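Local coordinates for protein phenyl-3-pyruvate decarboxylase (PDB 2NXW) that catalyses the thiamine diphosphate- and metal-dependent decarboxylation of indole-3-pyruvate to indole-3-acetaldehyde and carbon dioxide, a step in auxin biosynthesis, at residues R34-M39 and Q58-H63; T64-P69 and L459-R464; A74-A79 and E109-V114; G433-S438 and G466-V471; G507-R512 and R530-L535. All coordinates share one frame; numbering follows the deposited sequence. Where two conformers were deposited one is given.

Contact 1 of 5, residues R34-M39 and Q58-H63; sequences RGAQAM and QILPLH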
# COMPACT_ATOMS: atom_id res chain seq x y z
N ARG A 34 -15.80 14.19 31.16
CA ARG A 34 -14.38 13.99 30.94
C ARG A 34 -13.57 15.28 30.84
O ARG A 34 -12.39 15.25 30.47
CB ARG A 34 -14.19 13.12 29.69
CG ARG A 34 -14.68 11.69 29.93
CD ARG A 34 -14.82 10.89 28.65
NE ARG A 34 -15.09 9.48 28.94
CZ ARG A 34 -16.26 9.01 29.36
NH1 ARG A 34 -17.30 9.82 29.52
NH2 ARG A 34 -16.38 7.71 29.64
N GLY A 35 -14.20 16.40 31.18
CA GLY A 35 -13.49 17.66 31.19
C GLY A 35 -13.66 18.64 30.04
O GLY A 35 -13.14 19.75 30.13
N ALA A 36 -14.37 18.25 28.99
CA ALA A 36 -14.56 19.14 27.85
C ALA A 36 -15.19 20.43 28.34
O ALA A 36 -16.09 20.41 29.20
CB ALA A 36 -15.44 18.48 26.81
N GLN A 37 -14.74 21.56 27.79
CA GLN A 37 -15.24 22.86 28.22
C GLN A 37 -16.03 23.63 27.18
O GLN A 37 -16.63 24.67 27.49
CB GLN A 37 -14.06 23.72 28.69
CG GLN A 37 -13.31 23.12 29.87
CD GLN A 37 -12.08 23.92 30.26
OE1 GLN A 37 -11.15 24.08 29.47
NE2 GLN A 37 -12.07 24.42 31.48
N ALA A 38 -16.04 23.14 25.95
CA ALA A 38 -16.77 23.82 24.90
C ALA A 38 -16.84 22.92 23.68
O ALA A 38 -16.17 21.90 23.62
CB ALA A 38 -16.06 25.12 24.53
N MET A 39 -17.68 23.30 22.74
CA MET A 39 -17.77 22.58 21.49
C MET A 39 -17.71 23.62 20.40
O MET A 39 -18.50 24.56 20.37
CB MET A 39 -19.05 21.78 21.36
CG MET A 39 -19.03 20.94 20.08
SD MET A 39 -20.30 19.68 20.02
CE MET A 39 -21.67 20.74 19.98
N GLN A 58 -27.35 23.44 26.03
CA GLN A 58 -26.20 24.17 26.56
C GLN A 58 -25.35 23.32 27.51
O GLN A 58 -24.79 23.83 28.48
CB GLN A 58 -26.67 25.44 27.27
CG GLN A 58 -27.21 26.53 26.35
CD GLN A 58 -26.14 27.13 25.46
OE1 GLN A 58 -25.07 27.51 25.92
NE2 GLN A 58 -26.43 27.23 24.16
N ILE A 59 -25.26 22.02 27.25
CA ILE A 59 -24.45 21.15 28.10
C ILE A 59 -22.99 21.61 28.00
O ILE A 59 -22.25 21.61 28.99
CB ILE A 59 -24.58 19.67 27.68
CG1 ILE A 59 -26.00 19.18 27.98
CG2 ILE A 59 -23.56 18.81 28.42
CD1 ILE A 59 -26.31 17.79 27.45
N LEU A 60 -22.59 21.99 26.79
CA LEU A 60 -21.25 22.52 26.53
C LEU A 60 -21.48 23.81 25.78
O LEU A 60 -22.37 23.90 24.93
CB LEU A 60 -20.43 21.58 25.64
CG LEU A 60 -19.93 20.23 26.17
CD1 LEU A 60 -19.16 19.52 25.07
CD2 LEU A 60 -19.05 20.44 27.40
N PRO A 61 -20.71 24.86 26.10
CA PRO A 61 -20.86 26.14 25.40
C PRO A 61 -20.62 25.86 23.92
O PRO A 61 -19.64 25.19 23.57
CB PRO A 61 -19.76 26.99 26.02
CG PRO A 61 -19.69 26.47 27.43
CD PRO A 61 -19.78 24.97 27.23
N LEU A 62 -21.50 26.36 23.06
CA LEU A 62 -21.37 26.14 21.62
C LEU A 62 -20.79 27.37 20.92
O LEU A 62 -21.39 28.44 20.94
CB LEU A 62 -22.75 25.81 21.03
CG LEU A 62 -22.85 25.63 19.51
CD1 LEU A 62 -22.06 24.41 19.06
CD2 LEU A 62 -24.32 25.47 19.13
N HIS A 63 -19.62 27.19 20.31
CA HIS A 63 -18.94 28.29 19.62
C HIS A 63 -18.78 27.99 18.14
O HIS A 63 -18.16 27.00 17.77
CB HIS A 63 -17.55 28.50 20.21
CG HIS A 63 -17.55 28.78 21.67
ND1 HIS A 63 -18.38 29.72 22.25
CD2 HIS A 63 -16.81 28.26 22.68
CE1 HIS A 63 -18.16 29.75 23.55
NE2 HIS A 63 -17.21 28.88 23.84

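Contact 2 of 5, residues T64-P69 and L459-R464; sequences TLSHEP and LGNCRR. With TPP (thiamine diphosphate), chain I.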
# COMPACT_ATOMS: atom_id res chain seq x y z
N THR A 64 -19.34 28.85 17.30
CA THR A 64 -19.17 28.63 15.87
C THR A 64 -18.03 29.48 15.35
O THR A 64 -17.65 30.50 15.96
CB THR A 64 -20.45 28.93 15.06
OG1 THR A 64 -20.83 30.31 15.23
CG2 THR A 64 -21.59 28.03 15.53
N LEU A 65 -17.43 29.03 14.26
CA LEU A 65 -16.35 29.77 13.63
C LEU A 65 -16.70 29.92 12.16
O LEU A 65 -17.76 29.49 11.72
CB LEU A 65 -15.03 29.04 13.85
CG LEU A 65 -14.62 29.12 15.33
CD1 LEU A 65 -13.44 28.23 15.62
CD2 LEU A 65 -14.29 30.57 15.68
N SER A 66 -15.82 30.55 11.39
CA SER A 66 -16.09 30.78 9.98
C SER A 66 -15.79 29.64 9.03
O SER A 66 -16.57 29.36 8.12
CB SER A 66 -15.28 31.99 9.50
OG SER A 66 -15.63 33.17 10.22
N HIS A 67 -14.65 28.99 9.24
CA HIS A 67 -14.16 27.94 8.34
C HIS A 67 -13.72 26.73 9.16
O HIS A 67 -13.18 26.89 10.25
CB HIS A 67 -12.98 28.55 7.56
CG HIS A 67 -12.71 27.94 6.22
ND1 HIS A 67 -11.56 28.22 5.51
CD2 HIS A 67 -13.45 27.11 5.44
CE1 HIS A 67 -11.61 27.58 4.35
NE2 HIS A 67 -12.74 26.91 4.28
N GLU A 68 -13.95 25.52 8.64
CA GLU A 68 -13.62 24.31 9.41
C GLU A 68 -12.18 24.17 9.91
O GLU A 68 -11.96 23.60 10.98
CB GLU A 68 -14.03 23.04 8.65
CG GLU A 68 -15.55 22.81 8.62
CD GLU A 68 -16.29 23.59 7.55
OE1 GLU A 68 -15.65 24.29 6.73
OE2 GLU A 68 -17.54 23.50 7.51
N PRO A 69 -11.17 24.67 9.16
CA PRO A 69 -9.82 24.53 9.71
C PRO A 69 -9.76 25.13 11.11
O PRO A 69 -9.19 24.53 12.03
CB PRO A 69 -8.95 25.30 8.71
CG PRO A 69 -9.63 25.01 7.41
CD PRO A 69 -11.12 25.19 7.78
N LEU A 459 -10.70 36.18 13.28
CA LEU A 459 -10.83 37.20 14.31
C LEU A 459 -12.18 37.92 14.21
O LEU A 459 -12.62 38.54 15.18
CB LEU A 459 -9.68 38.22 14.19
CG LEU A 459 -8.31 37.72 14.66
CD1 LEU A 459 -7.26 38.75 14.23
CD2 LEU A 459 -8.29 37.54 16.19
N GLY A 460 -12.83 37.84 13.05
CA GLY A 460 -14.14 38.46 12.91
C GLY A 460 -15.19 37.85 13.83
O GLY A 460 -16.30 38.40 13.97
N ASN A 461 -14.86 36.72 14.44
CA ASN A 461 -15.78 36.05 15.36
C ASN A 461 -15.57 36.40 16.82
O ASN A 461 -16.34 35.97 17.67
CB ASN A 461 -15.65 34.53 15.21
CG ASN A 461 -16.06 34.06 13.83
OD1 ASN A 461 -17.23 34.16 13.46
ND2 ASN A 461 -15.10 33.54 13.06
N CYS A 462 -14.55 37.20 17.11
CA CYS A 462 -14.26 37.54 18.50
C CYS A 462 -15.39 38.19 19.27
O CYS A 462 -15.65 37.81 20.42
CB CYS A 462 -13.03 38.45 18.58
SG CYS A 462 -11.47 37.59 18.21
N ARG A 463 -16.08 39.15 18.66
CA ARG A 463 -17.17 39.82 19.38
C ARG A 463 -18.24 38.84 19.82
O ARG A 463 -18.64 38.83 20.99
CB ARG A 463 -17.83 40.91 18.53
CG ARG A 463 -18.85 41.73 19.35
CD ARG A 463 -20.08 42.14 18.53
NE ARG A 463 -20.89 41.00 18.11
CZ ARG A 463 -21.71 40.30 18.89
NH1 ARG A 463 -21.84 40.61 20.18
NH2 ARG A 463 -22.39 39.28 18.39
N ARG A 464 -18.69 37.98 18.91
CA ARG A 464 -19.73 37.02 19.26
C ARG A 464 -19.25 36.03 20.32
O ARG A 464 -20.01 35.60 21.19
CB ARG A 464 -20.17 36.26 18.00
CG ARG A 464 -21.32 35.29 18.23
CD ARG A 464 -21.83 34.68 16.93
NE ARG A 464 -20.83 33.84 16.28
CZ ARG A 464 -19.89 34.27 15.44
NH1 ARG A 464 -19.79 35.56 15.12
NH2 ARG A 464 -19.04 33.40 14.91
N1' TPP I . -19.08 23.69 5.45
C2' TPP I . -18.74 23.52 4.17
CM2 TPP I . -17.26 23.51 3.79
N3' TPP I . -19.67 23.36 3.22
C4' TPP I . -21.01 23.37 3.52
N4' TPP I . -21.92 23.15 2.53
C5' TPP I . -21.42 23.59 4.87
C6' TPP I . -20.40 23.74 5.83
C7' TPP I . -22.92 23.64 5.31
N3 TPP I . -23.72 24.78 4.68
C2 TPP I . -24.49 24.52 3.62
S1 TPP I . -25.25 26.05 3.27
C5 TPP I . -24.51 26.98 4.56
C4 TPP I . -23.73 26.03 5.21
CM4 TPP I . -22.92 26.41 6.46
C6 TPP I . -24.73 28.40 4.84
C7 TPP I . -24.09 29.27 3.75
O7 TPP I . -24.18 30.59 4.22
PA TPP I . -23.88 31.65 3.08
O1A TPP I . -22.55 31.44 2.42
O2A TPP I . -23.91 33.05 3.80
O3A TPP I . -25.02 31.66 1.91
PB TPP I . -26.62 31.69 2.35
O1B TPP I . -26.83 32.80 3.39
O2B TPP I . -27.38 32.01 1.04
O3B TPP I . -27.07 30.36 2.89
O HOH W 1 -20.57 31.30 18.46

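Contact 3 of 5, residues A74-A79 and E109-V114; sequences AADAAA and EKSPVV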
# COMPACT_ATOMS: atom_id res chain seq x y z
N ALA A 74 -9.13 25.35 16.88
CA ALA A 74 -9.66 25.88 18.13
C ALA A 74 -9.91 24.74 19.12
O ALA A 74 -9.57 24.86 20.28
CB ALA A 74 -10.96 26.64 17.87
N ALA A 75 -10.48 23.64 18.63
CA ALA A 75 -10.74 22.49 19.52
C ALA A 75 -9.42 21.92 20.03
O ALA A 75 -9.30 21.54 21.20
CB ALA A 75 -11.53 21.42 18.77
N ASP A 76 -8.43 21.84 19.15
CA ASP A 76 -7.11 21.35 19.52
C ASP A 76 -6.54 22.27 20.61
O ASP A 76 -6.06 21.82 21.64
CB ASP A 76 -6.22 21.36 18.27
CG ASP A 76 -4.83 20.82 18.51
OD1 ASP A 76 -4.50 20.44 19.66
OD2 ASP A 76 -4.06 20.76 17.53
N ALA A 77 -6.59 23.58 20.37
CA ALA A 77 -6.08 24.54 21.34
C ALA A 77 -6.77 24.45 22.69
O ALA A 77 -6.12 24.58 23.73
CB ALA A 77 -6.21 25.95 20.78
N ALA A 78 -8.09 24.24 22.68
CA ALA A 78 -8.84 24.12 23.93
C ALA A 78 -8.38 22.88 24.69
O ALA A 78 -8.24 22.90 25.93
CB ALA A 78 -10.33 24.03 23.64
N ALA A 79 -8.12 21.80 23.96
CA ALA A 79 -7.66 20.56 24.58
C ALA A 79 -6.29 20.80 25.21
O ALA A 79 -6.04 20.41 26.35
CB ALA A 79 -7.57 19.45 23.53
N GLU A 109 0.55 16.00 17.22
CA GLU A 109 1.03 16.60 18.46
C GLU A 109 0.33 16.11 19.72
O GLU A 109 0.31 16.80 20.74
CB GLU A 109 1.03 18.13 18.31
CG GLU A 109 1.99 18.52 17.16
CD GLU A 109 2.15 20.00 16.88
OE1 GLU A 109 1.26 20.79 17.25
OE2 GLU A 109 3.17 20.37 16.26
N LYS A 110 -0.23 14.91 19.62
CA LYS A 110 -0.86 14.24 20.76
C LYS A 110 -1.92 15.06 21.49
O LYS A 110 -1.89 15.18 22.72
CB LYS A 110 0.24 13.80 21.74
CG LYS A 110 1.17 12.70 21.19
CD LYS A 110 0.63 11.29 21.44
CE LYS A 110 0.88 10.87 22.88
NZ LYS A 110 0.52 9.44 23.14
N SER A 111 -2.88 15.60 20.74
CA SER A 111 -3.96 16.39 21.33
C SER A 111 -5.27 15.66 21.02
O SER A 111 -5.60 15.44 19.84
CB SER A 111 -3.98 17.80 20.73
OG SER A 111 -4.99 18.58 21.35
N PRO A 112 -6.03 15.28 22.06
CA PRO A 112 -7.29 14.56 21.88
C PRO A 112 -8.50 15.36 21.45
O PRO A 112 -9.33 15.75 22.29
CB PRO A 112 -7.48 13.88 23.23
CG PRO A 112 -7.01 14.93 24.17
CD PRO A 112 -5.73 15.47 23.49
N VAL A 113 -8.61 15.59 20.15
CA VAL A 113 -9.75 16.30 19.60
C VAL A 113 -10.80 15.26 19.23
O VAL A 113 -10.52 14.32 18.49
CB VAL A 113 -9.37 17.10 18.33
CG1 VAL A 113 -10.64 17.64 17.67
CG2 VAL A 113 -8.43 18.25 18.69
N VAL A 114 -11.99 15.43 19.78
CA VAL A 114 -13.10 14.54 19.47
C VAL A 114 -13.85 15.15 18.29
O VAL A 114 -14.48 16.21 18.42
CB VAL A 114 -14.06 14.40 20.68
CG1 VAL A 114 -15.24 13.51 20.31
CG2 VAL A 114 -13.32 13.84 21.88

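Contact 4 of 5, residues G433-S438 and G466-V471; sequences GAQCVS and GIDPIV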
# COMPACT_ATOMS: atom_id res chain seq x y z
N GLY A 433 -9.48 29.64 20.24
CA GLY A 433 -9.97 28.49 20.99
C GLY A 433 -9.51 28.52 22.44
O GLY A 433 -10.30 28.26 23.37
N ALA A 434 -8.24 28.84 22.64
CA ALA A 434 -7.71 28.90 23.99
C ALA A 434 -8.42 29.99 24.79
O ALA A 434 -8.83 29.75 25.93
CB ALA A 434 -6.20 29.17 23.97
N GLN A 435 -8.60 31.17 24.21
CA GLN A 435 -9.24 32.22 24.99
C GLN A 435 -10.71 31.90 25.28
O GLN A 435 -11.25 32.32 26.31
CB GLN A 435 -9.08 33.59 24.32
CG GLN A 435 -9.45 34.72 25.30
CD GLN A 435 -8.86 36.09 24.99
OE1 GLN A 435 -9.39 37.12 25.46
NE2 GLN A 435 -7.78 36.13 24.23
N CYS A 436 -11.37 31.13 24.41
CA CYS A 436 -12.77 30.78 24.69
C CYS A 436 -12.88 29.98 25.98
O CYS A 436 -13.90 30.05 26.66
CB CYS A 436 -13.38 29.96 23.54
SG CYS A 436 -13.85 30.94 22.10
N VAL A 437 -11.84 29.22 26.33
CA VAL A 437 -11.88 28.41 27.55
C VAL A 437 -10.97 28.90 28.67
O VAL A 437 -10.85 28.24 29.70
CB VAL A 437 -11.54 26.92 27.23
CG1 VAL A 437 -12.51 26.38 26.18
CG2 VAL A 437 -10.09 26.76 26.76
N SER A 438 -10.37 30.08 28.49
CA SER A 438 -9.43 30.62 29.47
C SER A 438 -10.01 31.43 30.63
O SER A 438 -9.25 31.96 31.44
CB SER A 438 -8.39 31.48 28.75
OG SER A 438 -8.98 32.71 28.38
N GLY A 466 -17.12 36.71 22.56
CA GLY A 466 -16.83 37.45 23.79
C GLY A 466 -15.38 37.42 24.22
O GLY A 466 -15.08 37.39 25.41
N ILE A 467 -14.46 37.43 23.25
CA ILE A 467 -13.04 37.41 23.56
C ILE A 467 -12.32 38.58 22.87
O ILE A 467 -12.85 39.17 21.92
CB ILE A 467 -12.38 36.08 23.14
CG1 ILE A 467 -12.50 35.88 21.63
CG2 ILE A 467 -13.03 34.92 23.91
CD1 ILE A 467 -11.74 34.66 21.10
N ASP A 468 -11.12 38.89 23.34
CA ASP A 468 -10.35 40.04 22.83
C ASP A 468 -8.85 39.79 22.76
O ASP A 468 -8.05 40.56 23.32
CB ASP A 468 -10.62 41.25 23.73
CG ASP A 468 -10.28 40.99 25.20
OD1 ASP A 468 -9.89 39.86 25.58
OD2 ASP A 468 -10.40 41.93 26.00
N PRO A 469 -8.42 38.75 22.04
CA PRO A 469 -6.98 38.49 21.96
C PRO A 469 -6.15 39.60 21.33
O PRO A 469 -6.66 40.43 20.57
CB PRO A 469 -6.91 37.19 21.15
CG PRO A 469 -8.10 37.30 20.23
CD PRO A 469 -9.18 37.85 21.15
N ILE A 470 -4.86 39.61 21.70
CA ILE A 470 -3.90 40.56 21.13
C ILE A 470 -3.19 39.73 20.08
O ILE A 470 -2.73 38.61 20.36
CB ILE A 470 -2.87 41.05 22.16
CG1 ILE A 470 -3.58 41.85 23.26
CG2 ILE A 470 -1.81 41.94 21.48
CD1 ILE A 470 -2.67 42.23 24.44
N VAL A 471 -3.09 40.28 18.88
CA VAL A 471 -2.45 39.57 17.78
C VAL A 471 -1.34 40.41 17.18
O VAL A 471 -1.59 41.53 16.73
CB VAL A 471 -3.47 39.26 16.67
CG1 VAL A 471 -2.82 38.44 15.55
CG2 VAL A 471 -4.64 38.47 17.26

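Contact 5 of 5, residues G507-R512 and R530-L535; sequences GGDGVR and RGRFQL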
# COMPACT_ATOMS: atom_id res chain seq x y z
N GLY A 507 -14.51 43.92 13.44
CA GLY A 507 -14.83 44.25 14.82
C GLY A 507 -13.68 44.42 15.78
O GLY A 507 -13.88 44.31 16.99
N GLY A 508 -12.48 44.68 15.28
CA GLY A 508 -11.34 44.86 16.16
C GLY A 508 -10.57 46.13 15.86
O GLY A 508 -10.92 46.88 14.93
N ASP A 509 -9.52 46.37 16.64
CA ASP A 509 -8.69 47.56 16.46
C ASP A 509 -7.34 47.18 15.88
O ASP A 509 -6.59 46.42 16.48
CB ASP A 509 -8.46 48.26 17.80
CG ASP A 509 -9.75 48.67 18.47
OD1 ASP A 509 -10.72 49.00 17.74
OD2 ASP A 509 -9.79 48.67 19.71
N GLY A 510 -7.04 47.74 14.72
CA GLY A 510 -5.79 47.42 14.08
C GLY A 510 -4.91 48.64 13.91
O GLY A 510 -5.40 49.75 13.75
N VAL A 511 -3.61 48.41 13.97
CA VAL A 511 -2.65 49.47 13.75
C VAL A 511 -1.42 48.91 13.04
O VAL A 511 -0.92 47.84 13.39
CB VAL A 511 -2.23 50.16 15.08
CG1 VAL A 511 -1.58 49.19 16.02
CG2 VAL A 511 -1.30 51.34 14.79
N ARG A 512 -0.97 49.62 12.01
CA ARG A 512 0.23 49.21 11.27
C ARG A 512 1.38 50.02 11.85
O ARG A 512 1.30 51.25 11.95
CB ARG A 512 0.08 49.50 9.78
CG ARG A 512 1.38 49.34 8.99
CD ARG A 512 1.18 49.50 7.49
NE ARG A 512 0.61 48.29 6.89
CZ ARG A 512 0.70 47.98 5.61
NH1 ARG A 512 1.33 48.79 4.76
NH2 ARG A 512 0.25 46.81 5.17
N ARG A 530 -9.01 46.37 26.35
CA ARG A 530 -9.70 45.09 26.28
C ARG A 530 -11.10 45.33 25.72
O ARG A 530 -11.51 46.48 25.52
CB ARG A 530 -9.77 44.45 27.67
CG ARG A 530 -8.40 43.96 28.13
CD ARG A 530 -8.51 42.80 29.11
NE ARG A 530 -9.03 41.59 28.47
CZ ARG A 530 -9.03 40.39 29.05
NH1 ARG A 530 -8.55 40.23 30.28
NH2 ARG A 530 -9.53 39.34 28.40
N GLY A 531 -11.83 44.25 25.42
CA GLY A 531 -13.17 44.38 24.88
C GLY A 531 -13.28 44.18 23.37
O GLY A 531 -14.37 43.91 22.85
N ARG A 532 -12.16 44.34 22.67
CA ARG A 532 -12.09 44.17 21.21
C ARG A 532 -10.72 43.57 20.92
O ARG A 532 -9.75 43.90 21.61
CB ARG A 532 -12.18 45.53 20.50
CG ARG A 532 -13.56 46.18 20.54
CD ARG A 532 -13.49 47.64 20.12
NE ARG A 532 -13.14 47.84 18.71
CZ ARG A 532 -13.98 47.71 17.69
NH1 ARG A 532 -15.25 47.36 17.90
NH2 ARG A 532 -13.56 47.93 16.44
N PHE A 533 -10.62 42.69 19.92
CA PHE A 533 -9.30 42.16 19.61
C PHE A 533 -8.41 43.30 19.13
O PHE A 533 -8.88 44.30 18.58
CB PHE A 533 -9.38 41.00 18.58
CG PHE A 533 -9.63 41.43 17.15
CD1 PHE A 533 -8.59 41.95 16.39
CD2 PHE A 533 -10.87 41.24 16.56
CE1 PHE A 533 -8.79 42.28 15.04
CE2 PHE A 533 -11.09 41.56 15.21
CZ PHE A 533 -10.03 42.09 14.45
N GLN A 534 -7.12 43.15 19.40
CA GLN A 534 -6.14 44.17 19.04
C GLN A 534 -5.14 43.57 18.09
O GLN A 534 -4.42 42.63 18.45
CB GLN A 534 -5.43 44.65 20.30
CG GLN A 534 -6.36 45.20 21.37
CD GLN A 534 -7.00 46.51 20.97
OE1 GLN A 534 -6.30 47.46 20.60
NE2 GLN A 534 -8.33 46.57 21.05
N LEU A 535 -5.09 44.11 16.88
CA LEU A 535 -4.18 43.62 15.86
C LEU A 535 -3.06 44.62 15.60
O LEU A 535 -3.30 45.75 15.18
CB LEU A 535 -4.95 43.36 14.56
CG LEU A 535 -4.13 42.91 13.35
CD1 LEU A 535 -3.46 41.58 13.65
CD2 LEU A 535 -5.05 42.77 12.13
O HOH W 2 -13.24 42.11 18.66
O HOH W 3 -4.39 47.58 18.44

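Contact 1 of 5, residues R34-M39 and Q58-H63
Met39 and Leu62 pair as parallel strand residues with their CA atoms 5.1 Å apart, and Met39 takes part in both backbone bonds: its N donates to Pro61 O at 2.8 Å, while its O accepts from His63 N in an almost straight bond (2.9 Å, 177°). Pro61 can take part although it has no N-H, because the pairing uses only its carbonyl. Its ring rests beside residues 34-39, CD 3.2 Å from Gln37 O, whereas the Gln37 side chain leads off to hydrogen-bond through OE1 with Ser82 OG. The side chains of Met39 and Leu62 run side by side on one face of the sheet. Met39 has CG anti to its backbone N (chi1 -175°) and bends at chi3 (65°), which lays CE 3.8 Å from Leu62 CD1; a flexible, unbranched thioether is well suited to such a fold-back. This is the join of a beta-alpha-beta crossover in the N-terminal cofactor-binding domain: strand 39-41 leads through helix 48-57 to strand 62-64, the outermost strand on this side of a six-stranded parallel sheet within the chain. Phe50 and Ala54 of that helix cover Met39. Before the strand begins, Leu60 packs between the two segments, with CD2 3.5 Å from Ala36 O and CD1 4.3 Å from Met39 CB. A small residue suits the place of Ala38, whose CB sits 3.7 Å from His63 CD2, meeting the imidazole obliquely. Beyond them Val437 and Cys436 of helix 427-437 pack on Ala38 and His63, respectively.

Contact 2 of 5, residues T64-P69 and L459-R464
Asn461 and Ser66 are joined by a clear hydrogen bond: Asn461 ND2 donates to Ser66 OG at 2.9 Å (162°), the hydroxyl lying close to the amide plane. Asn461 has CG anti to its carbonyl carbon (chi1 -64°), which points the amide at Ser66. Ser66 OG also bonds to Gln453 of the second subunit, and Asn461 ND2 to Glu458 O, so an amide and a hydroxyl, each able to serve two partners, suit this buried spot. Were a leucine to replace Asn461, Ser66 OG would be likely to lose its donor on this side and Glu458 O its amide partner. The segments join the N-terminal and C-terminal cofactor-binding domains of a thiamine diphosphate enzyme. His67 is the N-cap of helix 68-82, and Glu68, in its first turn, has OE2 2.6 Å from N1' of the cofactor's pyrimidine, the place of the family's conserved glutamate; the second subunit supplies further bonds to the same cofactor. Links to Arg464, deposited in two conformers, are weak and doubtful: in one conformer NH2 lies 3.4 Å from Thr64 O, near the guanidinium plane, and a water accepts from Thr64 N at 3.0 Å and weakly from Arg464 NE.

Contact 3 of 5, residues A74-A79 and E109-V114
Val113 presses its two methyl groups onto Ala75 and Asp76, where helix 68-82 lies across the start of strand 113-119, in the helix-on-sheet layering of the alpha/beta N-terminal cofactor-binding domain. This is the tight part. Because Val113 has CG1 anti to its backbone N (chi1 171°), the two methyls spread over neighbouring helix residues: CG1 meets Ala75 CB at 4.0 Å, and CG2 comes within 3.5 Å of Asp76 CA. A beta-branched residue suits a strand and gives two contact points at once, while the small Ala75 and Ala79 flanking Asp76 let the backbones come close, Asp76 CA to Val113 CA being 5.7 Å. Packing is looser toward Pro112, the centre of an inverse gamma turn: its CD lies 4.4 Å from Ala79 CB. Nor does Glu109, just after helix 100-108, touch the helix segment; there the link is ionic and indirect. The carboxylates of Asp76 and Glu109 are like charges, OD2 and OE1 being 5.3 Å apart, and Arg80 forms salt bridges with both, which is likely to offset their repulsion. Ala77 and Ala78 pack on Ala430 and Val437 of helix 427-437. Ser111 is small enough to fit against helix 68-82; its OG donates to Asp76 OD1 at 2.6 Å, though the exact placing of that oxygen is doubtful, and the same OG lies 3.5 Å from Ala79 CB.

Contact 4 of 5, residues G433-S438 and G466-V471
Gln435 and Ile467 carry this contact, the aliphatic part of the glutamine crossing the isoleucine so that Gln435 CG stands 3.8 Å from Ile467 CG2. The same methyl lies 4.0 Å from Gln435 O and 4.2 Å from Cys436 N, fitting against the last turns of helix 427-437. Ile467 places CG1 between its backbone N and carbonyl carbon (chi1 62°), which leaves CG2 to face the helix while CD1 goes to Cys436 SG at 4.4 Å. Gln435 is extended, with CG anti to its backbone N (chi1 -166°), and this carries its amide past Ile467 to the carboxylate of Asp468 and the ring of Pro469. A glutamine suits the place, having methylene groups for the isoleucine and a polar end that comes near Asp468. Amide and carboxylate planes stand 67° apart. Asp468 is itself fixed from the next layer: its OD2 forms a salt bridge with Arg530 and accepts from Gly531 N. Gly466 sets the path of the segment, closing helix 462-465 in a Schellman motif whose positive phi glycine adopts easily, and Cys462 of that helix packs on Ile467 and Pro469. Helix 427-437 here packs on the loop leading into strand 470-475 of the parallel sheet in the C-terminal cofactor-binding domain, a strand that runs on to the magnesium ligands Asn476 and Ser478.

Contact 5 of 5, residues G507-R512 and R530-L535
Asp509 and Arg532 form a salt bridge in which Arg532 NE donates to Asp509 OD1 at 2.9 Å (161°); the donor stands 41° out of the carboxylate plane, while the oxygen lies close to the guanidinium plane. A bend at chi3 (67°) in the Arg532 chain brings NE there. The other oxygen, OD2, accepts from Gln534 NE2 at 2.9 Å on its anti side, well out of the carboxylate plane. Gln534 runs alongside Asp509 and gives its second N-H to Arg532 O, which fixes how the amide is turned. An alanine in place of Asp509 would probably leave the Arg532 guanidinium without its counter-charge and take away one of the bonds that hold the Gln534 amide. Gly507 O lies over one face of the same guanidinium. Beneath these side chains runs the parallel pairing: Asp509 N to Phe533 O at 2.9 Å, Leu535 N to Asp509 O at 2.8 Å, and Val511 N to Leu535 O. Water joins Gly507 O to Phe533 N. Packing centres on Phe533, whose ring face covers Gly508, CA being 3.5 Å from the ring centroid in a CH-pi contact. Glycine suits that position because a CB would run into Phe533 CZ. Leu535, on the face away from Asp509 and Gln534, packs against Val471 and Leu473. Strand 509-513, helix 516-528 and strand 534-539 form a beta-alpha-beta unit, closed here at an outermost strand of the sheet within this chain.

Contacts 2, 3 and 4 are buried, whereas contacts 1 and 5 lie partly at the surface, each pairing an outermost strand with its neighbour in one of two parallel sheets with the same strand order, 2-1-3-4-6-5. Contact 1 does so with mainly apolar side chains, contact 5 with charged and amide groups. Contact 3 packs a helix on the start of a strand, contact 4 on the loop leading into one, and their helices, 68-82 and 427-437, meet through small residues such as Ala74 and Gly433. Contact 2 bridges the two domains with polar groups; it shares helix 68-82 with contact 3 and leads, one residue on, into contact 4. Contacts 4 and 5 reach neighbouring strands, Val471 N lying 2.7 Å from Gln534 O.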